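Local coordinates for protein KLLA0E08119p (Kluyveromyces lactis, PDB 3VA7) that probably carboxylates urea to urea-1-carboxylate with ATP, hydrogencarbonate and a biotin cofactor, this chain being the urea carboxylase part of a larger two-activity enzyme, at residues R423-A426 with I427-L430; E680-I683 with E684-F687. One frame throughout, in Å; residues are numbered along the deposited sequence.

Contact 1. Residues R423-A426 with I427-L430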
loop_
_atom_site.group_PDB
_atom_site.type_symbol
_atom_site.label_atom_id
_atom_site.label_comp_id
_atom_site.label_asym_id
_atom_site.label_seq_id
_atom_site.Cartn_x
_atom_site.Cartn_y
_atom_site.Cartn_z
ATOM N N ARG A 423 -10.159 -6.529 -39.965
ATOM C CA ARG A 423 -8.947 -6.878 -39.226
ATOM C C ARG A 423 -8.077 -5.660 -38.792
ATOM O O ARG A 423 -7.682 -5.560 -37.629
ATOM C CB ARG A 423 -8.093 -7.938 -39.960
ATOM C CG ARG A 423 -7.494 -8.896 -39.002
ATOM C CD ARG A 423 -6.564 -9.868 -39.636
ATOM N NE ARG A 423 -5.208 -9.544 -39.274
ATOM C CZ ARG A 423 -4.400 -10.302 -38.542
ATOM N NH1 ARG A 423 -4.748 -11.502 -38.103
ATOM N NH2 ARG A 423 -3.193 -9.855 -38.289
ATOM N N ASN A 424 -7.786 -4.749 -39.728
ATOM C CA ASN A 424 -6.916 -3.599 -39.427
ATOM C C ASN A 424 -7.551 -2.674 -38.407
ATOM O O ASN A 424 -6.861 -2.191 -37.532
ATOM C CB ASN A 424 -6.512 -2.787 -40.681
ATOM C CG ASN A 424 -5.572 -3.561 -41.623
ATOM O OD1 ASN A 424 -4.632 -4.296 -41.200
ATOM N ND2 ASN A 424 -5.845 -3.415 -42.938
ATOM N N ASP A 425 -8.854 -2.418 -38.529
ATOM C CA ASP A 425 -9.534 -1.547 -37.569
ATOM C C ASP A 425 -9.471 -2.143 -36.140
ATOM O O ASP A 425 -9.374 -1.389 -35.121
ATOM C CB ASP A 425 -10.985 -1.320 -37.968
ATOM C CG ASP A 425 -11.609 -0.173 -37.221
ATOM O OD1 ASP A 425 -10.829 0.753 -36.887
ATOM O OD2 ASP A 425 -12.848 -0.174 -36.975
ATOM N N ALA A 426 -9.517 -3.485 -36.087
ATOM C CA ALA A 426 -9.587 -4.248 -34.853
ATOM C C ALA A 426 -8.232 -4.295 -34.195
ATOM O O ALA A 426 -8.147 -4.255 -32.936
ATOM C CB ALA A 426 -10.036 -5.642 -35.145
ATOM N N ILE A 427 -7.182 -4.390 -35.025
ATOM C CA ILE A 427 -5.823 -4.426 -34.506
ATOM C C ILE A 427 -5.455 -3.082 -33.866
ATOM O O ILE A 427 -4.813 -3.038 -32.818
ATOM C CB ILE A 427 -4.813 -4.785 -35.584
ATOM C CG1 ILE A 427 -4.866 -6.283 -35.851
ATOM C CG2 ILE A 427 -3.381 -4.361 -35.167
ATOM C CD1 ILE A 427 -4.286 -6.621 -37.149
ATOM N N MET A 428 -5.894 -1.990 -34.490
ATOM C CA MET A 428 -5.670 -0.686 -33.952
ATOM C C MET A 428 -6.499 -0.559 -32.691
ATOM O O MET A 428 -5.989 -0.110 -31.668
ATOM C CB MET A 428 -6.024 0.395 -34.967
ATOM C CG MET A 428 -4.941 0.649 -35.998
ATOM S SD MET A 428 -5.406 2.061 -37.096
ATOM C CE MET A 428 -6.628 1.293 -38.260
ATOM N N LYS A 429 -7.753 -0.988 -32.739
ATOM C CA LYS A 429 -8.586 -0.883 -31.547
ATOM C C LYS A 429 -7.984 -1.613 -30.388
ATOM O O LYS A 429 -8.136 -1.183 -29.250
ATOM C CB LYS A 429 -10.024 -1.333 -31.772
ATOM C CG LYS A 429 -10.892 -0.219 -32.309
ATOM C CD LYS A 429 -12.177 -0.712 -32.841
ATOM C CE LYS A 429 -12.854 0.427 -33.453
ATOM N NZ LYS A 429 -14.301 0.129 -33.578
ATOM N N LEU A 430 -7.288 -2.695 -30.685
ATOM C CA LEU A 430 -6.852 -3.565 -29.645
ATOM C C LEU A 430 -5.647 -2.920 -28.982
ATOM O O LEU A 430 -5.514 -2.947 -27.725
ATOM C CB LEU A 430 -6.527 -4.967 -30.182
ATOM C CG LEU A 430 -5.726 -5.815 -29.212
ATOM C CD1 LEU A 430 -6.658 -6.255 -28.097
ATOM C CD2 LEU A 430 -5.044 -6.984 -29.899
#
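D425 and K429, one turn apart on the first turns of helix 423-435, form a salt bridge that is long, with D425 OD2 3.7 Å from K429 NZ. The carboxylate meets the lysine along its shaft as much as at its end, since K429 CE lies 3.6 Å from D425 OD2. D425 has its CG anti to the backbone N (chi1 -165°), which swings the carboxylate beside the K429 chain; its OD2 also accepts the backbone N-H of K421, just before the helix. K429 NZ in turn donates to the carbonyl O of H419, so for each charged group the stronger polar partner lies outside this pair, and the long salt bridge is secondary.

Backbone bonds of the i to i+4 kind carry the rest of the polar contact. I427 N donates to R423 O at 2.9 Å, M428 N to N424 O and K429 N to D425 O, and the bond from L430 N to A426 O is weak.

In van der Waals contact, I427 reaches back so that its CD1 lies 3.6 Å from R423 NH2, meeting the guanidinium obliquely. That group is held from beyond the helix by a salt bridge to E269 and a cation-pi contact with F458. The buried side of the helix lies against the antiparallel sheet of the biotin carboxylase C-terminal region: A426 and L430 touch I364 on strand 362-372, and K429 and L430 touch V418 on strand 412-420.

Contact 2. Residues E680-I683 with E684-F687; sequences EEYI and EQFF
E684 N, Q685 N and F686 N donate to E680 O, E681 O and Y682 O in regular i to i+4 helical bonds, the second 2.7 Å long and nearly straight (172°), while the one from F687 N to I683 O is weak. On the outer side E680 OE2 and E684 OE2 stand 3.6 Å apart, two like charges whose carboxylate planes are turned 67° from each other. Q685 runs alongside E681, pointing the same way, and the start of its chain lies over E681 O. Its amide crosses the Y682 side chain at about a right angle and reaches the edge of the ring at CD1; the Q685 side chain also touches P707, whose carbonyl O is bonded to Y682 OH. With an alanine here, the Y682 ring edge is likely to be left without its cover and a gap to open beside P707. On the inner side I683 and F687 lie side by side, CG2 to CE2 4.0 Å. The F687 ring, with CG beside its own backbone N (chi1 -68°), turns an edge to I683 O and receives F686 CD2 over the centre of one face. F686 also meets W691 and F781. The helix is thus two-sided: its aromatic face packs against strands 735-739 and 756-762 of the carboxyltransferase domain, whereas the paired glutamates are likely to repel, which would favour proton uptake by one of them.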
loop_
_atom_site.group_PDB
_atom_site.type_symbol
_atom_site.label_atom_id
_atom_site.label_comp_id
_atom_site.label_asym_id
_atom_site.label_seq_id
_atom_site.Cartn_x
_atom_site.Cartn_y
_atom_site.Cartn_z
ATOM N N GLU A 680 16.312 26.640 31.739
ATOM C CA GLU A 680 17.415 27.406 31.118
ATOM C C GLU A 680 18.651 26.580 30.824
ATOM O O GLU A 680 19.048 26.486 29.673
ATOM C CB GLU A 680 17.844 28.575 32.013
ATOM C CG GLU A 680 17.290 29.967 31.644
ATOM C CD GLU A 680 17.887 30.467 30.352
ATOM O OE1 GLU A 680 17.125 30.901 29.426
ATOM O OE2 GLU A 680 19.143 30.377 30.275
ATOM N N GLU A 681 19.271 25.988 31.851
ATOM C CA GLU A 681 20.543 25.274 31.619
ATOM C C GLU A 681 20.380 24.111 30.661
ATOM O O GLU A 681 21.263 23.858 29.812
ATOM C CB GLU A 681 21.313 24.880 32.895
ATOM C CG GLU A 681 20.537 24.212 34.008
ATOM C CD GLU A 681 21.461 23.437 34.979
ATOM O OE1 GLU A 681 21.044 23.243 36.154
ATOM O OE2 GLU A 681 22.604 23.024 34.581
ATOM N N TYR A 682 19.242 23.425 30.748
ATOM C CA TYR A 682 19.029 22.331 29.815
ATOM C C TYR A 682 18.981 22.782 28.336
ATOM O O TYR A 682 19.574 22.112 27.460
ATOM C CB TYR A 682 17.887 21.378 30.197
ATOM C CG TYR A 682 17.932 20.223 29.255
ATOM C CD1 TYR A 682 18.951 19.272 29.345
ATOM C CD2 TYR A 682 17.025 20.134 28.196
ATOM C CE1 TYR A 682 19.044 18.233 28.441
ATOM C CE2 TYR A 682 17.113 19.082 27.262
ATOM C CZ TYR A 682 18.126 18.135 27.396
ATOM O OH TYR A 682 18.195 17.107 26.483
ATOM N N ILE A 683 18.312 23.912 28.072
ATOM C CA ILE A 683 18.397 24.570 26.753
ATOM C C ILE A 683 19.846 24.873 26.304
ATOM O O ILE A 683 20.234 24.607 25.144
ATOM C CB ILE A 683 17.583 25.875 26.707
ATOM C CG1 ILE A 683 16.152 25.631 27.226
ATOM C CG2 ILE A 683 17.635 26.448 25.306
ATOM C CD1 ILE A 683 15.196 26.885 27.172
ATOM N N GLU A 684 20.641 25.433 27.213
ATOM C CA GLU A 684 22.074 25.581 26.964
ATOM C C GLU A 684 22.700 24.235 26.661
ATOM O O GLU A 684 23.303 24.083 25.588
ATOM C CB GLU A 684 22.827 26.209 28.143
ATOM C CG GLU A 684 22.051 27.246 28.931
ATOM C CD GLU A 684 22.959 28.009 29.900
ATOM O OE1 GLU A 684 24.196 27.738 29.866
ATOM O OE2 GLU A 684 22.440 28.874 30.671
ATOM N N GLN A 685 22.560 23.261 27.573
ATOM C CA GLN A 685 23.212 21.968 27.346
ATOM C C GLN A 685 22.763 21.385 26.030
ATOM O O GLN A 685 23.572 20.740 25.367
ATOM C CB GLN A 685 22.862 20.906 28.369
ATOM C CG GLN A 685 22.899 21.271 29.818
ATOM C CD GLN A 685 22.639 20.038 30.651
ATOM O OE1 GLN A 685 23.112 18.937 30.302
ATOM N NE2 GLN A 685 21.895 20.198 31.748
ATOM N N PHE A 686 21.491 21.612 25.656
ATOM C CA PHE A 686 20.928 21.057 24.427
ATOM C C PHE A 686 21.766 21.426 23.235
ATOM O O PHE A 686 21.994 20.580 22.371
ATOM C CB PHE A 686 19.459 21.477 24.218
ATOM C CG PHE A 686 18.846 20.991 22.912
ATOM C CD1 PHE A 686 18.246 19.724 22.827
ATOM C CD2 PHE A 686 18.874 21.784 21.771
ATOM C CE1 PHE A 686 17.649 19.240 21.627
ATOM C CE2 PHE A 686 18.314 21.332 20.564
ATOM C CZ PHE A 686 17.670 20.053 20.502
ATOM N N PHE A 687 22.196 22.699 23.199
ATOM C CA PHE A 687 22.973 23.274 22.081
ATOM C C PHE A 687 24.493 23.190 22.310
ATOM O O PHE A 687 25.268 23.210 21.341
ATOM C CB PHE A 687 22.586 24.721 21.836
ATOM C CG PHE A 687 21.176 24.925 21.300
ATOM C CD1 PHE A 687 20.923 24.939 19.928
ATOM C CD2 PHE A 687 20.117 25.203 22.163
ATOM C CE1 PHE A 687 19.623 25.189 19.411
ATOM C CE2 PHE A 687 18.804 25.439 21.667
ATOM C CZ PHE A 687 18.553 25.431 20.292
#

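How the contacts relate
Contact 1 comes first along the chain, on helix 423-435 in the biotin carboxylase C-terminal region, and contact 2 follows on helix 680-688 in the carboxyltransferase region of subdomains A and B. They share no helix, sheet or domain: their centres are 74 Å apart, their nearest atoms about 58 Å, and they lie on opposite sides of the chain's centre. Contact 1 is laid against the antiparallel sheet holding strands 362-372 and 412-420, contact 2 against the mixed sheet holding strands 735-739 and 756-762. As in other biotin-dependent carboxylases, the biotin carrier probably travels between these two parts; bound biotin lies about 14 Å from the F686 side chain.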